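PDB 3FHK: bacilliredoxin BrxA from Bacillus subtilis, which removes bacillithiol from S-bacillithiolated proteins such as OhrR as a dithiol bacilliredoxin, and is also associated with protein disulfide isomerase activity. Local coordinates for residues T24-E29 with A66-V71; T32-V37 with D89-A94; G46-V51 with P78-T83; V50-V55 with V84-D89. The protein carries 2 engineered substitutions. All coordinates share one frame; numbering follows the deposited sequence.

Contact 1: residues T24-E29 with A66-V71; sequences TGAGFE and AATQAV
With CG set anti to its own carbonyl carbon (chi1 -68°), F28, just after the turn, sends its ring toward helix 57-73, while T68 there holds CG2 anti to its carbonyl carbon and thus turns a methyl, not its hydroxyl, to meet it. The far end of the ring, CE1 and CZ, does the touching. F28 CE1 lies 3.9 Å from T68 CG2, an approach that is oblique to the ring. F28 CZ, the outermost atom, comes near A67 O at 3.9 Å, with the carbonyl oxygen at the ring edge and close to its plane. The same CZ rests against V71 CG2, again obliquely, at 4.2 Å and A67 CB at 4.3 Å, so that one corner of the phenyl fits among A67 and T68 on one turn of the helix and V71 on the next. Beside it, A26 extends the patch: A26 CB meets T68 CG2 at 3.9 Å, and this methyl is therefore shared by A26 and F28. The T68 hydroxyl is satisfied along its own helix by R64 O. No hydrogen bond joins the two segments. Beyond the helix, F28 also covers L49, V51, T81 and T83 of the sheet, which makes it a wedge between sheet and helix. What presents the ring is the end of helix 2-24: G27, at positive phi, is the C' residue of a Schellman motif, in which G27 N bonds to T24 O at 3.0 Å and F28 N to L23 O, with the hydrophobic residue just after the glycine packed into the core of this thioredoxin-superfamily fold.

Contact 2: residues T32-V37 with D89-A94; sequences TTAEEV and DKEATA. With SO4 (sulfate ion), chain E.
D89 begins the segment by lying alongside T32, the two side chains pointing the same way, with D89 OD2 3.4 Å from T32 CB. The carboxylate finds its charge partner outside the contact, in a salt bridge from OD2 to R20. Next, K90 contributes its backbone: K90 N bonds to sulfate O2 at 2.8 Å. E91 N follows with a bond to O3 of the same ion at 2.7 Å. Two successive amides at the first turn of helix 90-97 thus hold an anion, probably from the crystallisation liquor, where the helix dipole would be expected to help. The E91 carboxylate reaches across through a water, which donates to OE1 and accepts from A34 N. A92 is where the backbones come closest, its CA 4.3 Å from that of A34; the methyl, A92 CB, is set against the T32-T33 peptide, 3.5 Å from T33 N. A92 N donates a hydrogen bond to a second water at 2.9 Å, which lies between T32 O and the sulfate. One turn on from A34, V37 CG2 lies 3.5 Å from A92 O and also touches the A92 methyl. The starts of helices 34-43 and 90-97 are in this way set side by side: V37 also packs on K95 and M96 of the second helix, on L31, and on V84 of strand 80-85.

Contact 3: residues G46-V51 with P78-T83; sequences GTTLVV and PDNTVT
N80 leaves its strand with CB 3.3 Å from T48 OG1, on the face of the sheet where T48 also stands. One atom further, N80 CG is 3.6 Å from the same hydroxyl oxygen, and at the tip N80 ND2 donates to T48 OG1 at 3.0 Å, with the acceptor only 5° out of the amide plane. E45 O takes a further bond from ND2, so the nitrogen is gripped from both T48 and the chain just before G46. These residues start a parallel pair, strands 47-53 and 80-85 of a beta-alpha-beta unit whose connecting helix is 57-73. The backbone ladder runs from N80 N to T47 O, L49 N to N80 O, V82 N to L49 O and V51 N to V82 O. At the strand entrance, D79 OD2 accepts from T47 N at 2.9 Å on the anti side of the carboxylate, and D79 N returns a bond to T47 OG1 at 3.2 Å. Beyond T48 and N80 on their face, V50 CG2 meets V82 CG2 at 3.8 Å; on the other, P78 CG covers L49 CB. Further along, T83 has OG1 anti to its backbone N (chi1 174°), which brings the hydroxyl to V51 O at 2.8 Å.

Contact 4: residues V50-V55 with V84-D89; sequences VVVNSV and VFAGQD
V84 O takes the shortest hydrogen bond between the two strands, from N53 N at 2.7 Å, and V84 N and A86 N extend the parallel ladder to V51 O and N53 O. Just here the strands finish, and side chains take over. F85 turns its ring toward the end of the other strand, its CG anti to the backbone N (chi1 -152°), and N53 lies across it: N53 CB stands over one face, 4.1 Å from the ring centroid and 18° off the normal, a CH-pi contact. The carboxamide continues outward above the rim, with N53 ND2 3.2 Å from F85 CE2 and the amide plane turned 41° from that of the ring. Neither end of this amide lacks a partner: OD1 accepts from R64 and, weakly, from S54 N, while ND2 donates to M19 O of helix 2-24. V55 CG2 approaches the ring edge near its plane, 3.8 Å from F85 CE1. A water also lies in the ring plane at the edge; it donates to A86 O at 2.6 Å and accepts from V55 N, carrying the link past the last backbone bond. On the opposite face of the sheet from N53 and F85, V52 CG1 packs on A86 CB at 3.9 Å. The chemistry is consistent with a restrained approach to the cysteines: the N53 amide, bonded at both ends and with its CB over the F85 face, reaches S54 N only by a weak bond, but the firmer bond from S54 OG to C56 N probably helps to fix the start of the CXC motif.

The four contacts are built on and around one parallel strand pair. Contacts 3 and 4, centres about 14 Å apart, are successive lengths of strands 47-53 and 80-85 and share V50 and V51. Contact 1 lies on one face of that sheet, where F28 and A67 both touch V51; contact 2 lies on the other, with V37 against V84, and their centres are about 19 Å apart. Along the chain, contacts 3 and 4 are nested within the loop that contact 2 closes, whereas contact 1 crosses all the others. E29 joins contact 1 to contact 3 by pairing with strand 80-85. The result is a helix-covered sheet whose central strand leads to the CXC site beyond contact 4.

Contact 1: residues T24-E29 with A66-V71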
loop_
_atom_site.group_PDB
_atom_site.type_symbol
_atom_site.label_atom_id
_atom_site.label_comp_id
_atom_site.label_asym_id
_atom_site.label_seq_id
_atom_site.Cartn_x
_atom_site.Cartn_y
_atom_site.Cartn_z
ATOM N N THR A 24 -9.459 16.352 22.336
ATOM C CA THR A 24 -10.844 16.822 22.309
ATOM C C THR A 24 -11.648 16.214 23.444
ATOM O O THR A 24 -12.527 16.867 24.012
ATOM C CB THR A 24 -11.540 16.579 20.943
ATOM O OG1 THR A 24 -11.504 15.188 20.606
ATOM C CG2 THR A 24 -10.824 17.367 19.837
ATOM N N GLY A 25 -11.324 14.971 23.784
ATOM C CA GLY A 25 -11.943 14.322 24.919
ATOM C C GLY A 25 -11.505 14.963 26.218
ATOM O O GLY A 25 -12.028 14.648 27.276
ATOM N N ALA A 26 -10.526 15.854 26.138
ATOM C CA ALA A 26 -10.072 16.577 27.318
ATOM C C ALA A 26 -10.561 18.032 27.299
ATOM O O ALA A 26 -10.042 18.883 28.018
ATOM C CB ALA A 26 -8.564 16.520 27.421
ATOM N N GLY A 27 -11.568 18.314 26.483
ATOM C CA GLY A 27 -12.142 19.643 26.452
ATOM C C GLY A 27 -11.469 20.621 25.491
ATOM O O GLY A 27 -11.904 21.756 25.397
ATOM N N PHE A 28 -10.416 20.201 24.782
ATOM C CA PHE A 28 -9.844 21.048 23.720
ATOM C C PHE A 28 -10.736 21.020 22.489
ATOM O O PHE A 28 -11.003 19.956 21.919
ATOM C CB PHE A 28 -8.410 20.646 23.332
ATOM C CG PHE A 28 -7.402 20.901 24.408
ATOM C CD1 PHE A 28 -7.468 20.210 25.617
ATOM C CD2 PHE A 28 -6.391 21.831 24.224
ATOM C CE1 PHE A 28 -6.544 20.443 26.629
ATOM C CE2 PHE A 28 -5.454 22.068 25.225
ATOM C CZ PHE A 28 -5.532 21.376 26.432
ATOM N N GLU A 29 -11.209 22.198 22.101
ATOM C CA GLU A 29 -12.033 22.337 20.912
ATOM C C GLU A 29 -11.205 22.283 19.636
ATOM O O GLU A 29 -10.215 23.007 19.480
ATOM C CB GLU A 29 -12.827 23.639 20.947
ATOM C CG GLU A 29 -13.611 23.885 19.675
ATOM C CD GLU A 29 -14.611 25.006 19.824
ATOM O OE1 GLU A 29 -15.125 25.187 20.948
ATOM O OE2 GLU A 29 -14.885 25.701 18.822
ATOM N N ALA A 66 1.298 16.626 28.158
ATOM C CA ALA A 66 1.677 17.784 28.975
ATOM C C ALA A 66 0.582 18.836 28.984
ATOM O O ALA A 66 0.267 19.403 30.024
ATOM C CB ALA A 66 2.978 18.387 28.488
ATOM N N ALA A 67 0.002 19.079 27.816
ATOM C CA ALA A 67 -1.025 20.097 27.659
ATOM C C ALA A 67 -2.271 19.752 28.465
ATOM O O ALA A 67 -2.831 20.607 29.151
ATOM C CB ALA A 67 -1.382 20.255 26.192
ATOM N N THR A 68 -2.721 18.508 28.363
ATOM C CA THR A 68 -3.966 18.111 29.015
ATOM C C THR A 68 -3.804 18.000 30.533
ATOM O O THR A 68 -4.728 18.302 31.284
ATOM C CB THR A 68 -4.547 16.798 28.418
ATOM O OG1 THR A 68 -3.652 15.706 28.665
ATOM C CG2 THR A 68 -4.758 16.956 26.913
ATOM N N GLN A 69 -2.619 17.583 30.971
ATOM C CA GLN A 69 -2.338 17.448 32.393
ATOM C C GLN A 69 -2.110 18.800 33.062
ATOM O O GLN A 69 -2.586 19.032 34.177
ATOM C CB GLN A 69 -1.156 16.498 32.631
ATOM C CG GLN A 69 -1.502 15.027 32.371
ATOM C CD GLN A 69 -0.281 14.129 32.214
ATOM O OE1 GLN A 69 -0.275 13.212 31.392
ATOM N NE2 GLN A 69 0.756 14.388 33.004
ATOM N N ALA A 70 -1.391 19.695 32.389
ATOM C CA ALA A 70 -1.145 21.018 32.950
ATOM C C ALA A 70 -2.473 21.720 33.193
ATOM O O ALA A 70 -2.686 22.357 34.229
ATOM C CB ALA A 70 -0.251 21.854 32.010
ATOM N N VAL A 71 -3.381 21.562 32.237
ATOM C CA VAL A 71 -4.683 22.212 32.287
ATOM C C VAL A 71 -5.611 21.658 33.367
ATOM O O VAL A 71 -6.453 22.383 33.917
ATOM C CB VAL A 71 -5.360 22.144 30.908
ATOM C CG1 VAL A 71 -6.853 22.049 31.037
ATOM C CG2 VAL A 71 -4.956 23.372 30.071
#

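Contact 2: residues T32-V37 with D89-A94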
loop_
_atom_site.group_PDB
_atom_site.type_symbol
_atom_site.label_atom_id
_atom_site.label_comp_id
_atom_site.label_asym_id
_atom_site.label_seq_id
_atom_site.Cartn_x
_atom_site.Cartn_y
_atom_site.Cartn_z
ATOM N N THR A 32 -10.971 22.900 12.692
ATOM C CA THR A 32 -10.552 22.039 11.594
ATOM C C THR A 32 -10.615 22.779 10.258
ATOM O O THR A 32 -10.353 22.218 9.194
ATOM C CB THR A 32 -11.454 20.793 11.548
ATOM O OG1 THR A 32 -12.757 21.167 11.079
ATOM C CG2 THR A 32 -11.587 20.183 12.952
ATOM N N THR A 33 -10.939 24.060 10.343
ATOM C CA THR A 33 -11.254 24.871 9.182
ATOM C C THR A 33 -10.744 26.296 9.378
ATOM O O THR A 33 -10.788 26.840 10.483
ATOM C CB THR A 33 -12.777 24.884 8.960
ATOM O OG1 THR A 33 -13.136 23.815 8.071
ATOM C CG2 THR A 33 -13.229 26.192 8.382
ATOM N N ALA A 34 -10.242 26.896 8.304
ATOM C CA ALA A 34 -9.733 28.255 8.378
ATOM C C ALA A 34 -10.811 29.204 8.897
ATOM O O ALA A 34 -10.521 30.139 9.643
ATOM C CB ALA A 34 -9.215 28.699 7.035
ATOM N N GLU A 35 -12.056 28.938 8.518
ATOM C CA GLU A 35 -13.189 29.741 8.968
ATOM C C GLU A 35 -13.435 29.572 10.465
ATOM O O GLU A 35 -13.678 30.545 11.180
ATOM C CB GLU A 35 -14.450 29.369 8.188
ATOM C CG GLU A 35 -15.661 30.221 8.537
ATOM N N GLU A 36 -13.372 28.330 10.934
ATOM C CA GLU A 36 -13.505 28.037 12.357
ATOM C C GLU A 36 -12.416 28.713 13.187
ATOM O O GLU A 36 -12.665 29.169 14.304
ATOM C CB GLU A 36 -13.453 26.532 12.589
ATOM C CG GLU A 36 -14.505 25.767 11.836
ATOM C CD GLU A 36 -14.530 24.308 12.212
ATOM O OE1 GLU A 36 -13.549 23.827 12.814
ATOM O OE2 GLU A 36 -15.536 23.639 11.903
ATOM N N VAL A 37 -11.205 28.767 12.645
ATOM C CA VAL A 37 -10.107 29.430 13.335
ATOM C C VAL A 37 -10.373 30.929 13.447
ATOM O O VAL A 37 -10.222 31.517 14.515
ATOM C CB VAL A 37 -8.756 29.169 12.640
ATOM C CG1 VAL A 37 -7.649 29.997 13.290
ATOM C CG2 VAL A 37 -8.413 27.690 12.685
ATOM N N ASP A 89 -5.147 19.047 9.185
ATOM C CA ASP A 89 -6.006 20.177 8.845
ATOM C C ASP A 89 -5.116 21.354 8.471
ATOM O O ASP A 89 -4.860 22.223 9.294
ATOM C CB ASP A 89 -6.906 20.561 10.022
ATOM C CG ASP A 89 -7.806 19.433 10.454
ATOM O OD1 ASP A 89 -8.037 18.505 9.645
ATOM O OD2 ASP A 89 -8.284 19.471 11.604
ATOM N N LYS A 90 -4.642 21.375 7.228
ATOM C CA LYS A 90 -3.623 22.338 6.815
ATOM C C LYS A 90 -4.094 23.794 6.823
ATOM O O LYS A 90 -3.362 24.687 7.245
ATOM C CB LYS A 90 -3.080 21.966 5.437
ATOM C CG LYS A 90 -2.363 20.637 5.397
ATOM C CD LYS A 90 -1.690 20.405 4.054
ATOM C CE LYS A 90 -1.112 18.999 3.957
ATOM N NZ LYS A 90 -0.229 18.830 2.760
ATOM N N GLU A 91 -5.306 24.040 6.343
ATOM C CA GLU A 91 -5.782 25.411 6.226
ATOM C C GLU A 91 -6.073 25.970 7.603
ATOM O O GLU A 91 -5.816 27.146 7.882
ATOM C CB GLU A 91 -7.019 25.506 5.328
ATOM C CG GLU A 91 -6.758 25.102 3.881
ATOM C CD GLU A 91 -7.809 25.632 2.915
ATOM O OE1 GLU A 91 -8.810 26.220 3.381
ATOM O OE2 GLU A 91 -7.628 25.466 1.686
ATOM N N ALA A 92 -6.607 25.118 8.468
ATOM C CA ALA A 92 -6.838 25.506 9.845
ATOM C C ALA A 92 -5.528 25.940 10.506
ATOM O O ALA A 92 -5.446 27.044 11.035
ATOM C CB ALA A 92 -7.477 24.364 10.623
ATOM N N THR A 93 -4.493 25.098 10.463
ATOM C CA THR A 93 -3.256 25.473 11.159
ATOM C C THR A 93 -2.519 26.660 10.517
ATOM O O THR A 93 -1.950 27.483 11.239
ATOM C CB THR A 93 -2.300 24.266 11.490
ATOM O OG1 THR A 93 -1.058 24.375 10.783
ATOM C CG2 THR A 93 -2.966 22.945 11.204
ATOM N N ALA A 94 -2.547 26.758 9.185
ATOM C CA ALA A 94 -1.970 27.914 8.482
ATOM C C ALA A 94 -2.637 29.222 8.913
ATOM O O ALA A 94 -1.977 30.240 9.092
ATOM C CB ALA A 94 -2.070 27.744 6.954
HETATM S S SO4 E . -7.127 21.085 4.490
HETATM O O1 SO4 E . -6.611 21.143 3.126
HETATM O O2 SO4 E . -6.287 20.178 5.271
HETATM O O3 SO4 E . -7.091 22.416 5.084
HETATM O O4 SO4 E . -8.506 20.607 4.460
HETATM O O HOH W 1 -7.947 22.651 7.747
HETATM O O HOH W 2 -10.191 25.973 5.591
#

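Contact 3: residues G46-V51 with P78-T83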
loop_
_atom_site.group_PDB
_atom_site.type_symbol
_atom_site.label_atom_id
_atom_site.label_comp_id
_atom_site.label_asym_id
_atom_site.label_seq_id
_atom_site.Cartn_x
_atom_site.Cartn_y
_atom_site.Cartn_z
ATOM N N GLY A 46 -10.302 36.500 27.208
ATOM C CA GLY A 46 -9.526 35.954 28.299
ATOM C C GLY A 46 -8.375 35.130 27.762
ATOM O O GLY A 46 -7.868 35.403 26.672
ATOM N N THR A 47 -7.964 34.114 28.514
ATOM C CA THR A 47 -6.805 33.332 28.108
ATOM C C THR A 47 -7.167 32.068 27.348
ATOM O O THR A 47 -8.206 31.443 27.589
ATOM C CB THR A 47 -5.874 33.001 29.287
ATOM O OG1 THR A 47 -6.592 32.270 30.297
ATOM C CG2 THR A 47 -5.309 34.300 29.876
ATOM N N THR A 48 -6.289 31.707 26.418
ATOM C CA THR A 48 -6.461 30.516 25.617
ATOM C C THR A 48 -5.160 29.743 25.489
ATOM O O THR A 48 -4.108 30.326 25.245
ATOM C CB THR A 48 -6.971 30.849 24.213
ATOM O OG1 THR A 48 -8.324 31.316 24.296
ATOM C CG2 THR A 48 -6.921 29.599 23.320
ATOM N N LEU A 49 -5.244 28.430 25.685
ATOM C CA LEU A 49 -4.161 27.531 25.315
ATOM C C LEU A 49 -4.479 26.934 23.956
ATOM O O LEU A 49 -5.495 26.268 23.777
ATOM C CB LEU A 49 -3.966 26.412 26.342
ATOM C CG LEU A 49 -2.849 25.441 25.952
ATOM C CD1 LEU A 49 -1.536 26.186 25.902
ATOM C CD2 LEU A 49 -2.759 24.233 26.909
ATOM N N VAL A 50 -3.612 27.208 22.997
ATOM C CA VAL A 50 -3.730 26.644 21.673
ATOM C C VAL A 50 -2.680 25.554 21.583
ATOM O O VAL A 50 -1.505 25.762 21.923
ATOM C CB VAL A 50 -3.473 27.717 20.580
ATOM C CG1 VAL A 50 -3.463 27.088 19.187
ATOM C CG2 VAL A 50 -4.523 28.853 20.668
ATOM N N VAL A 51 -3.101 24.376 21.154
ATOM C CA VAL A 51 -2.152 23.307 20.898
ATOM C C VAL A 51 -2.118 23.027 19.410
ATOM O O VAL A 51 -3.143 22.737 18.789
ATOM C CB VAL A 51 -2.505 22.017 21.653
ATOM C CG1 VAL A 51 -1.537 20.894 21.265
ATOM C CG2 VAL A 51 -2.480 22.268 23.154
ATOM N N PRO A 78 -6.150 28.316 31.795
ATOM C CA PRO A 78 -6.732 29.149 30.735
ATOM C C PRO A 78 -8.246 29.037 30.693
ATOM O O PRO A 78 -8.795 28.004 31.054
ATOM C CB PRO A 78 -6.136 28.566 29.446
ATOM C CG PRO A 78 -4.932 27.793 29.885
ATOM C CD PRO A 78 -5.248 27.281 31.255
ATOM N N ASP A 79 -8.907 30.103 30.263
ATOM C CA ASP A 79 -10.348 30.090 30.078
ATOM C C ASP A 79 -10.760 29.211 28.892
ATOM O O ASP A 79 -11.821 28.598 28.914
ATOM C CB ASP A 79 -10.847 31.520 29.875
ATOM C CG ASP A 79 -10.410 32.448 30.996
ATOM O OD1 ASP A 79 -10.721 32.153 32.175
ATOM O OD2 ASP A 79 -9.749 33.465 30.700
ATOM N N ASN A 80 -9.935 29.172 27.847
ATOM C CA ASN A 80 -10.238 28.367 26.662
ATOM C C ASN A 80 -9.088 27.444 26.281
ATOM O O ASN A 80 -7.918 27.726 26.570
ATOM C CB ASN A 80 -10.573 29.256 25.462
ATOM C CG ASN A 80 -11.462 30.426 25.834
ATOM O OD1 ASN A 80 -12.585 30.235 26.285
ATOM N ND2 ASN A 80 -10.960 31.646 25.641
ATOM N N THR A 81 -9.437 26.350 25.614
ATOM C CA THR A 81 -8.468 25.390 25.108
ATOM C C THR A 81 -8.919 24.950 23.728
ATOM O O THR A 81 -10.074 24.571 23.523
ATOM C CB THR A 81 -8.417 24.133 25.984
ATOM O OG1 THR A 81 -9.747 23.651 26.164
ATOM C CG2 THR A 81 -7.802 24.436 27.343
ATOM N N VAL A 82 -8.014 25.012 22.768
ATOM C CA VAL A 82 -8.382 24.674 21.403
ATOM C C VAL A 82 -7.172 24.092 20.701
ATOM O O VAL A 82 -6.035 24.220 21.160
ATOM C CB VAL A 82 -8.898 25.900 20.619
ATOM C CG1 VAL A 82 -9.966 26.633 21.414
ATOM C CG2 VAL A 82 -7.758 26.828 20.271
ATOM N N THR A 83 -7.415 23.423 19.595
ATOM C CA THR A 83 -6.315 22.806 18.901
ATOM C C THR A 83 -6.532 22.833 17.407
ATOM O O THR A 83 -7.666 22.834 16.921
ATOM C CB THR A 83 -6.071 21.352 19.394
ATOM O OG1 THR A 83 -5.060 20.745 18.589
ATOM C CG2 THR A 83 -7.354 20.524 19.330
HETATM O O HOH W 3 -7.116 33.515 32.710
#

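Contact 4: residues V50-V55 with V84-D89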
loop_
_atom_site.group_PDB
_atom_site.type_symbol
_atom_site.label_atom_id
_atom_site.label_comp_id
_atom_site.label_asym_id
_atom_site.label_seq_id
_atom_site.Cartn_x
_atom_site.Cartn_y
_atom_site.Cartn_z
ATOM N N VAL A 50 -3.612 27.208 22.997
ATOM C CA VAL A 50 -3.730 26.644 21.673
ATOM C C VAL A 50 -2.680 25.554 21.583
ATOM O O VAL A 50 -1.505 25.762 21.923
ATOM C CB VAL A 50 -3.473 27.717 20.580
ATOM C CG1 VAL A 50 -3.463 27.088 19.187
ATOM C CG2 VAL A 50 -4.523 28.853 20.668
ATOM N N VAL A 51 -3.101 24.376 21.154
ATOM C CA VAL A 51 -2.152 23.307 20.898
ATOM C C VAL A 51 -2.118 23.027 19.410
ATOM O O VAL A 51 -3.143 22.737 18.789
ATOM C CB VAL A 51 -2.505 22.017 21.653
ATOM C CG1 VAL A 51 -1.537 20.894 21.265
ATOM C CG2 VAL A 51 -2.480 22.268 23.154
ATOM N N VAL A 52 -0.937 23.156 18.833
ATOM C CA VAL A 52 -0.746 22.742 17.460
ATOM C C VAL A 52 -0.336 21.285 17.460
ATOM O O VAL A 52 0.808 20.938 17.784
ATOM C CB VAL A 52 0.298 23.593 16.754
ATOM C CG1 VAL A 52 0.550 23.037 15.361
ATOM C CG2 VAL A 52 -0.192 25.023 16.686
ATOM N N ASN A 53 -1.298 20.440 17.111
ATOM C CA ASN A 53 -1.152 19.003 17.221
ATOM C C ASN A 53 -0.364 18.457 16.035
ATOM O O ASN A 53 -0.117 19.182 15.071
ATOM C CB ASN A 53 -2.537 18.358 17.321
ATOM C CG ASN A 53 -2.503 16.993 17.988
ATOM O OD1 ASN A 53 -1.448 16.519 18.415
ATOM N ND2 ASN A 53 -3.662 16.350 18.068
ATOM N N SER A 54 0.041 17.191 16.120
ATOM C CA SER A 54 0.891 16.571 15.104
ATOM C C SER A 54 0.903 15.051 15.280
ATOM O O SER A 54 0.619 14.549 16.359
ATOM C CB SER A 54 2.322 17.119 15.209
ATOM O OG SER A 54 3.260 16.273 14.550
ATOM N N VAL A 55 1.251 14.324 14.221
ATOM C CA VAL A 55 1.290 12.858 14.261
ATOM C C VAL A 55 2.569 12.286 14.891
ATOM O O VAL A 55 2.618 11.123 15.295
ATOM C CB VAL A 55 1.133 12.276 12.837
ATOM C CG1 VAL A 55 1.225 10.767 12.858
ATOM C CG2 VAL A 55 -0.189 12.701 12.243
ATOM N N VAL A 84 -5.419 22.896 16.694
ATOM C CA VAL A 84 -5.405 22.702 15.264
ATOM C C VAL A 84 -4.417 21.580 15.020
ATOM O O VAL A 84 -3.429 21.452 15.746
ATOM C CB VAL A 84 -4.957 23.972 14.527
ATOM C CG1 VAL A 84 -6.086 25.008 14.508
ATOM C CG2 VAL A 84 -3.708 24.541 15.188
ATOM N N PHE A 85 -4.691 20.764 14.009
ATOM C CA PHE A 85 -3.891 19.584 13.742
ATOM C C PHE A 85 -2.999 19.782 12.529
ATOM O O PHE A 85 -3.439 19.626 11.392
ATOM C CB PHE A 85 -4.784 18.362 13.527
ATOM C CG PHE A 85 -4.120 17.069 13.893
ATOM C CD1 PHE A 85 -2.931 16.700 13.298
ATOM C CD2 PHE A 85 -4.672 16.228 14.844
ATOM C CE1 PHE A 85 -2.306 15.514 13.631
ATOM C CE2 PHE A 85 -4.044 15.045 15.183
ATOM C CZ PHE A 85 -2.855 14.691 14.573
ATOM N N ALA A 86 -1.737 20.107 12.769
ATOM C CA ALA A 86 -0.817 20.363 11.661
ATOM C C ALA A 86 -0.673 19.136 10.761
ATOM O O ALA A 86 -0.618 18.004 11.237
ATOM C CB ALA A 86 0.537 20.799 12.191
ATOM N N GLY A 87 -0.612 19.356 9.455
ATOM C CA GLY A 87 -0.379 18.259 8.534
ATOM C C GLY A 87 -1.645 17.517 8.165
ATOM O O GLY A 87 -1.707 16.877 7.115
ATOM N N GLN A 88 -2.657 17.602 9.028
ATOM C CA GLN A 88 -3.951 16.976 8.761
ATOM C C GLN A 88 -5.007 18.007 8.372
ATOM O O GLN A 88 -5.688 17.859 7.359
ATOM C CB GLN A 88 -4.419 16.152 9.964
ATOM C CG GLN A 88 -3.476 15.024 10.339
ATOM C CD GLN A 88 -3.279 14.015 9.213
ATOM O OE1 GLN A 88 -4.231 13.367 8.756
ATOM N NE2 GLN A 88 -2.031 13.867 8.771
ATOM N N ASP A 89 -5.147 19.047 9.185
ATOM C CA ASP A 89 -6.006 20.177 8.845
ATOM C C ASP A 89 -5.116 21.354 8.471
ATOM O O ASP A 89 -4.860 22.223 9.294
ATOM C CB ASP A 89 -6.906 20.561 10.022
ATOM C CG ASP A 89 -7.806 19.433 10.454
ATOM O OD1 ASP A 89 -8.037 18.505 9.645
ATOM O OD2 ASP A 89 -8.284 19.471 11.604
HETATM O O HOH W 4 0.841 15.827 11.374
#